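Local coordinates for foldase protein PrsA (Streptococcus pneumoniae, PDB 5TVL), which probably helps secreted proteins fold outside the cell after translocation, acting as a membrane-bound lipoprotein with peptidyl-prolyl cis-trans isomerase activity, at residues S46-D50 and K51-D55; K90-E93 and L94-K98; S247-G250 and K251-A255. All coordinates share one frame; numbering follows the deposited sequence.

Contact 1 (S46-D50 and K51-D55); sequences SELDD and KEVDD
Leu48 and Val53 make the apolar part of this local contact, in which the extended run 48-49 leads into helix 50-64. Leu48 CD2 lies 4.3 Å from Val53 CG2, while its other methyl, CD1, is turned to the side chain of Glu52 and meets OE1 at 3.7 Å. Glu52 reaches it with a chain extended beyond CG, slanting across the leucine. Asp49 and Lys51 run side by side in the same direction; with Asp49 CG opposite its backbone N (chi1 -168°), OD2 is carried to 3.4 Å from Lys51 CB, so the carboxylate meets the root of the lysine.

The hydrogen bond of the contact is helical: Asp54 N donates to Asp50 O at 3.0 Å, with an angle of 158° at the hydrogen. Acidic groups gather here, Asp49 OD2 standing 5.5 Å from Glu52 OE1, and the amino end of the helix would probably ease their mutual repulsion. Asp50 makes a long, weak ion pair with Arg87 and Asp54 one with Lys83. Arg87 and Lys83 belong to helix 79-102, which lies alongside helix 50-64 and receives Leu48 against Arg87, Lys90 and Leu91, and Val53 against Lys83.

Contact 2 (K90-E93 and L94-K98); sequences KLVE and LAVKK
Val92 overlaps Val96 one turn further along helix 79-102, its CG1 meeting Val96 CG2 at 4.3 Å. Val96 turns CG1 away from its backbone N (chi1 170°), and this leaves CG2 on the near side, 3.3 Å from Val92 O, so one methyl covers both the preceding valine's side chain and its carbonyl oxygen. Ala95 CB lies 3.4 Å from Val92 O, and Leu94 CB comes against Lys90 O.

Glu93 takes the less usual rotamer for a helix: CG sits between the backbone N and the carbonyl carbon (chi1 74°), which brings CG to 3.3 Å from Leu94 N, the rest of the chain extending outward. Lys90 leads away from the second turn toward helix 50-64, where its NZ is hydrogen-bonded to Thr56 OG1.

Successive i to i+4 bonds hold the backbone: Leu94 N donates to Lys90 O, Ala95 N to Leu91 O, Val96 N to Val92 O and Lys97 N to Glu93 O, the bond from Val96 N to Val92 O measuring 2.8 Å.

Three helices pack against these two turns: Val92 and Ala95 meet Phe40 of helix 25-44, Ala95 also Tyr44, Val92 and Val96 meet Val245 of helix 242-255, and Glu93 and Val96 meet Gln239 of helix 227-239.

Contact 3 (S247-G250 and K251-A255); sequences SIIG and KELQA
The closing turns of helix 242-255 bring Ile249 and Leu253 together on one buried flank. The two side chains lie side by side and point the same way, Ile249 CG2 meeting Leu253 CD1 at 3.4 Å. Leu253 sets CG beside its own backbone N (chi1 -67°), which brings CG within 3.2 Å of Ile249 O, so the leucine covers both the isoleucine branch and its carbonyl oxygen.

On the more open flank, Lys251 CG approaches Ser247 O at 3.2 Å before the chain bends at chi2 (-80°) and runs outward. Gln254 runs extended past the Gly250 carbonyl, with CD 3.4 Å from Gly250 O; the amide NE2 is held by the carbonyl oxygen of Tyr272 beyond the helix. Under the side chains run four i to i+4 bonds, among them Lys251 N to Ser247 O at 2.7 Å and Leu253 N to Ile249 O at 2.8 Å.

In the PrsA fold, helices from the two ends of the chain combine into a helical domain, with the parvulin-type isomerase domain inserted between them. This helix comes from the C-terminal side and packs on N-terminal helices: Ile248 sits against Val99 of helix 79-102, and Leu253 against Thr35 of helix 25-44. Glu252 rests on Val39, Phe40 and Gln43 of helix 25-44, and its OE1 is hydrogen-bonded to Tyr44 OH. Ile249 and Leu253 also share Tyr272 as a neighbour, which extends their apolar flank to a residue near the end of the modelled chain.

Contact 1 lies at the surface and is mostly acidic, whereas contacts 2 and 3 are partly buried: contact 2 buries Leu91, Ala95 and Val96, contact 3 Ile248, Ile249 and Leu253. Contact 2 stands between the others and touches both. Toward contact 1 the join is mixed: Glu47 OE1 forms a salt bridge with Lys98 NZ at 2.6 Å, and Leu48 packs on helix 79-102. Toward contact 3 it is wholly apolar, Val96 CG2 meeting Ile248 CG1 at 4.0 Å. Contacts 2 and 3 both pack on helix 25-44. Contacts 1 and 3 do not touch, their nearest atoms being about 9 Å apart.

Contact 1 (S46-D50 and K51-D55)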
loop_
_atom_site.group_PDB
_atom_site.type_symbol
_atom_site.label_atom_id
_atom_site.label_comp_id
_atom_site.label_asym_id
_atom_site.label_seq_id
_atom_site.Cartn_x
_atom_site.Cartn_y
_atom_site.Cartn_z
ATOM N N SER A 46 28.213 9.984 0.893
ATOM C CA SER A 46 29.162 9.622 1.963
ATOM C C SER A 46 28.568 8.758 3.087
ATOM O O SER A 46 29.280 7.935 3.673
ATOM C CB SER A 46 29.766 10.889 2.576
ATOM O OG SER A 46 28.760 11.845 2.869
ATOM N N GLU A 47 27.280 8.945 3.377
ATOM C CA GLU A 47 26.598 8.186 4.438
ATOM C C GLU A 47 26.377 6.712 4.106
ATOM O O GLU A 47 26.262 5.888 5.019
ATOM C CB GLU A 47 25.244 8.815 4.773
ATOM C CG GLU A 47 25.337 10.242 5.280
ATOM C CD GLU A 47 24.014 10.766 5.786
ATOM O OE1 GLU A 47 23.550 11.793 5.250
ATOM O OE2 GLU A 47 23.441 10.153 6.714
ATOM N N LEU A 48 26.307 6.384 2.815
ATOM C CA LEU A 48 25.933 5.041 2.377
ATOM C C LEU A 48 27.153 4.158 2.146
ATOM O O LEU A 48 28.057 4.519 1.387
ATOM C CB LEU A 48 25.088 5.118 1.101
ATOM C CG LEU A 48 24.495 3.814 0.555
ATOM C CD1 LEU A 48 23.752 3.019 1.622
ATOM C CD2 LEU A 48 23.574 4.135 -0.609
ATOM N N ASP A 49 27.153 3.000 2.804
ATOM C CA ASP A 49 28.208 2.000 2.667
ATOM C C ASP A 49 27.950 1.145 1.423
ATOM O O ASP A 49 26.797 0.861 1.088
ATOM C CB ASP A 49 28.233 1.118 3.926
ATOM C CG ASP A 49 29.468 0.231 4.017
ATOM O OD1 ASP A 49 30.517 0.562 3.422
ATOM O OD2 ASP A 49 29.385 -0.812 4.701
ATOM N N ASP A 50 29.023 0.736 0.746
ATOM C CA ASP A 50 28.913 -0.119 -0.450
ATOM C C ASP A 50 28.525 -1.577 -0.163
ATOM O O ASP A 50 28.111 -2.282 -1.080
ATOM C CB ASP A 50 30.216 -0.087 -1.262
ATOM C CG ASP A 50 30.421 1.232 -1.977
ATOM O OD1 ASP A 50 29.587 1.578 -2.843
ATOM O OD2 ASP A 50 31.417 1.920 -1.676
ATOM N N LYS A 51 28.668 -2.025 1.085
ATOM C CA LYS A 51 28.304 -3.392 1.480
ATOM C C LYS A 51 26.808 -3.682 1.314
ATOM O O LYS A 51 26.439 -4.748 0.828
ATOM C CB LYS A 51 28.737 -3.669 2.929
ATOM C CG LYS A 51 28.584 -5.120 3.371
ATOM C CD LYS A 51 29.344 -5.395 4.661
ATOM C CE LYS A 51 29.088 -6.803 5.178
ATOM N NZ LYS A 51 29.580 -7.857 4.249
ATOM N N GLU A 52 25.964 -2.736 1.722
ATOM C CA GLU A 52 24.502 -2.881 1.604
ATOM C C GLU A 52 24.024 -2.918 0.145
ATOM O O GLU A 52 23.070 -3.627 -0.186
ATOM C CB GLU A 52 23.789 -1.751 2.353
ATOM C CG GLU A 52 23.965 -1.806 3.863
ATOM C CD GLU A 52 23.503 -0.537 4.552
ATOM O OE1 GLU A 52 24.112 0.527 4.309
ATOM O OE2 GLU A 52 22.540 -0.605 5.341
ATOM N N VAL A 53 24.693 -2.156 -0.717
ATOM C CA VAL A 53 24.406 -2.158 -2.154
ATOM C C VAL A 53 24.827 -3.497 -2.767
ATOM O O VAL A 53 24.107 -4.048 -3.599
ATOM C CB VAL A 53 25.095 -0.974 -2.881
ATOM C CG1 VAL A 53 24.898 -1.062 -4.394
ATOM C CG2 VAL A 53 24.565 0.357 -2.349
ATOM N N ASP A 54 25.986 -4.008 -2.346
ATOM C CA ASP A 54 26.466 -5.332 -2.768
ATOM C C ASP A 54 25.557 -6.471 -2.288
ATOM O O ASP A 54 25.463 -7.495 -2.962
ATOM C CB ASP A 54 27.905 -5.588 -2.277
ATOM C CG ASP A 54 28.945 -4.676 -2.943
ATOM O OD1 ASP A 54 28.768 -4.277 -4.114
ATOM O OD2 ASP A 54 29.962 -4.367 -2.283
ATOM N N ASP A 55 24.913 -6.300 -1.128
ATOM C CA ASP A 55 23.949 -7.287 -0.603
ATOM C C ASP A 55 22.680 -7.347 -1.450
ATOM O O ASP A 55 22.187 -8.432 -1.769
ATOM C CB ASP A 55 23.557 -6.973 0.855
ATOM C CG ASP A 55 24.709 -7.157 1.847
ATOM O OD1 ASP A 55 25.799 -7.632 1.455
ATOM O OD2 ASP A 55 24.513 -6.814 3.034
#

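Contact 2 (K90-E93 and L94-K98)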
loop_
_atom_site.group_PDB
_atom_site.type_symbol
_atom_site.label_atom_id
_atom_site.label_comp_id
_atom_site.label_asym_id
_atom_site.label_seq_id
_atom_site.Cartn_x
_atom_site.Cartn_y
_atom_site.Cartn_z
ATOM N N LYS A 90 18.599 3.794 -2.521
ATOM C CA LYS A 90 18.978 3.799 -1.112
ATOM C C LYS A 90 19.270 5.206 -0.595
ATOM O O LYS A 90 18.916 5.523 0.532
ATOM C CB LYS A 90 20.166 2.867 -0.856
ATOM C CG LYS A 90 19.791 1.395 -0.892
ATOM C CD LYS A 90 20.935 0.518 -0.420
ATOM C CE LYS A 90 20.702 -0.946 -0.763
ATOM N NZ LYS A 90 19.491 -1.521 -0.111
ATOM N N LEU A 91 19.903 6.044 -1.416
ATOM C CA LEU A 91 20.155 7.448 -1.049
ATOM C C LEU A 91 18.880 8.298 -0.982
ATOM O O LEU A 91 18.821 9.253 -0.212
ATOM C CB LEU A 91 21.174 8.094 -2.006
ATOM C CG LEU A 91 22.604 7.537 -1.954
ATOM C CD1 LEU A 91 23.457 8.122 -3.072
ATOM C CD2 LEU A 91 23.249 7.780 -0.599
ATOM N N VAL A 92 17.877 7.957 -1.790
ATOM C CA VAL A 92 16.580 8.640 -1.752
ATOM C C VAL A 92 15.819 8.272 -0.469
ATOM O O VAL A 92 15.417 9.160 0.292
ATOM C CB VAL A 92 15.737 8.337 -3.020
ATOM C CG1 VAL A 92 14.295 8.820 -2.874
ATOM C CG2 VAL A 92 16.384 8.977 -4.246
ATOM N N GLU A 93 15.631 6.975 -0.228
ATOM C CA GLU A 93 14.892 6.522 0.955
ATOM C C GLU A 93 15.596 6.912 2.264
ATOM O O GLU A 93 14.936 7.156 3.271
ATOM C CB GLU A 93 14.612 5.013 0.893
ATOM C CG GLU A 93 15.812 4.110 1.149
ATOM C CD GLU A 93 15.558 2.658 0.777
ATOM O OE1 GLU A 93 15.017 2.398 -0.321
ATOM O OE2 GLU A 93 15.918 1.768 1.578
ATOM N N LEU A 94 16.926 6.980 2.232
ATOM C CA LEU A 94 17.724 7.541 3.333
ATOM C C LEU A 94 17.355 9.005 3.592
ATOM O O LEU A 94 17.109 9.388 4.735
ATOM C CB LEU A 94 19.222 7.396 3.026
ATOM C CG LEU A 94 20.316 7.816 4.020
ATOM C CD1 LEU A 94 21.599 7.042 3.724
ATOM C CD2 LEU A 94 20.594 9.317 4.000
ATOM N N ALA A 95 17.308 9.808 2.533
ATOM C CA ALA A 95 16.903 11.217 2.629
ATOM C C ALA A 95 15.448 11.398 3.091
ATOM O O ALA A 95 15.150 12.319 3.856
ATOM C CB ALA A 95 17.113 11.919 1.296
ATOM N N VAL A 96 14.557 10.524 2.624
ATOM C CA VAL A 96 13.129 10.564 2.992
ATOM C C VAL A 96 12.907 10.218 4.476
ATOM O O VAL A 96 12.001 10.769 5.113
ATOM C CB VAL A 96 12.282 9.648 2.058
ATOM C CG1 VAL A 96 10.849 9.485 2.554
ATOM C CG2 VAL A 96 12.273 10.201 0.633
ATOM N N LYS A 97 13.731 9.323 5.022
ATOM C CA LYS A 97 13.677 8.989 6.453
ATOM C C LYS A 97 14.061 10.178 7.344
ATOM O O LYS A 97 13.459 10.365 8.395
ATOM C CB LYS A 97 14.575 7.784 6.762
ATOM C CG LYS A 97 14.374 7.155 8.137
ATOM C CD LYS A 97 15.380 6.033 8.366
ATOM C CE LYS A 97 15.314 5.455 9.771
ATOM N NZ LYS A 97 14.203 4.483 9.942
ATOM N N LYS A 98 15.050 10.972 6.926
ATOM C CA LYS A 98 15.486 12.157 7.694
ATOM C C LYS A 98 14.412 13.236 7.800
ATOM O O LYS A 98 14.180 13.777 8.887
ATOM C CB LYS A 98 16.737 12.798 7.080
ATOM C CG LYS A 98 18.012 12.002 7.263
ATOM C CD LYS A 98 19.224 12.865 6.965
ATOM C CE LYS A 98 20.516 12.069 7.050
ATOM N NZ LYS A 98 21.708 12.912 6.753
#

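Contact 3 (S247-G250 and K251-A255)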
loop_
_atom_site.group_PDB
_atom_site.type_symbol
_atom_site.label_atom_id
_atom_site.label_comp_id
_atom_site.label_asym_id
_atom_site.label_seq_id
_atom_site.Cartn_x
_atom_site.Cartn_y
_atom_site.Cartn_z
ATOM N N SER A 247 8.118 14.659 -3.507
ATOM C CA SER A 247 8.295 16.014 -2.966
ATOM C C SER A 247 9.720 16.226 -2.435
ATOM O O SER A 247 10.301 17.288 -2.654
ATOM C CB SER A 247 7.249 16.339 -1.885
ATOM O OG SER A 247 7.538 15.699 -0.652
ATOM N N ILE A 248 10.276 15.210 -1.767
ATOM C CA ILE A 248 11.661 15.259 -1.271
ATOM C C ILE A 248 12.642 15.334 -2.446
ATOM O O ILE A 248 13.564 16.149 -2.430
ATOM C CB ILE A 248 12.014 14.048 -0.358
ATOM C CG1 ILE A 248 11.110 13.997 0.887
ATOM C CG2 ILE A 248 13.478 14.087 0.069
ATOM C CD1 ILE A 248 11.090 15.253 1.739
ATOM N N ILE A 249 12.432 14.491 -3.456
ATOM C CA ILE A 249 13.239 14.531 -4.685
ATOM C C ILE A 249 13.163 15.935 -5.290
ATOM O O ILE A 249 14.195 16.538 -5.596
ATOM C CB ILE A 249 12.795 13.447 -5.705
ATOM C CG1 ILE A 249 13.173 12.052 -5.186
ATOM C CG2 ILE A 249 13.437 13.672 -7.073
ATOM C CD1 ILE A 249 12.509 10.902 -5.920
ATOM N N GLY A 250 11.939 16.448 -5.423
ATOM C CA GLY A 250 11.691 17.802 -5.927
ATOM C C GLY A 250 12.351 18.903 -5.113
ATOM O O GLY A 250 12.881 19.859 -5.681
ATOM N N LYS A 251 12.317 18.767 -3.787
ATOM C CA LYS A 251 13.006 19.695 -2.884
ATOM C C LYS A 251 14.514 19.637 -3.087
ATOM O O LYS A 251 15.165 20.671 -3.223
ATOM C CB LYS A 251 12.674 19.399 -1.413
ATOM C CG LYS A 251 11.273 19.817 -0.994
ATOM C CD LYS A 251 11.171 21.306 -0.701
ATOM C CE LYS A 251 9.766 21.679 -0.252
ATOM N NZ LYS A 251 9.659 23.108 0.152
ATOM N N GLU A 252 15.055 18.423 -3.121
ATOM C CA GLU A 252 16.497 18.221 -3.285
ATOM C C GLU A 252 17.005 18.706 -4.654
ATOM O O GLU A 252 18.086 19.294 -4.740
ATOM C CB GLU A 252 16.874 16.747 -3.053
ATOM C CG GLU A 252 18.305 16.544 -2.585
ATOM C CD GLU A 252 18.568 17.179 -1.230
ATOM O OE1 GLU A 252 18.099 16.635 -0.209
ATOM O OE2 GLU A 252 19.235 18.235 -1.192
ATOM N N LEU A 253 16.220 18.472 -5.707
ATOM C CA LEU A 253 16.541 18.982 -7.048
ATOM C C LEU A 253 16.470 20.514 -7.114
ATOM O O LEU A 253 17.311 21.141 -7.756
ATOM C CB LEU A 253 15.625 18.351 -8.105
ATOM C CG LEU A 253 15.816 16.846 -8.342
ATOM C CD1 LEU A 253 14.593 16.240 -9.012
ATOM C CD2 LEU A 253 17.056 16.559 -9.169
ATOM N N GLN A 254 15.472 21.103 -6.453
ATOM C CA GLN A 254 15.373 22.571 -6.309
ATOM C C GLN A 254 16.572 23.184 -5.576
ATOM O O GLN A 254 16.993 24.296 -5.903
ATOM C CB GLN A 254 14.083 22.975 -5.576
ATOM C CG GLN A 254 12.824 22.946 -6.434
ATOM C CD GLN A 254 11.545 22.966 -5.608
ATOM O OE1 GLN A 254 11.516 23.487 -4.491
ATOM N NE2 GLN A 254 10.480 22.397 -6.159
ATOM N N ALA A 255 17.096 22.461 -4.585
ATOM C CA ALA A 255 18.275 22.890 -3.819
ATOM C C ALA A 255 19.566 22.870 -4.646
ATOM O O ALA A 255 20.472 23.668 -4.399
ATOM C CB ALA A 255 18.439 22.027 -2.575
#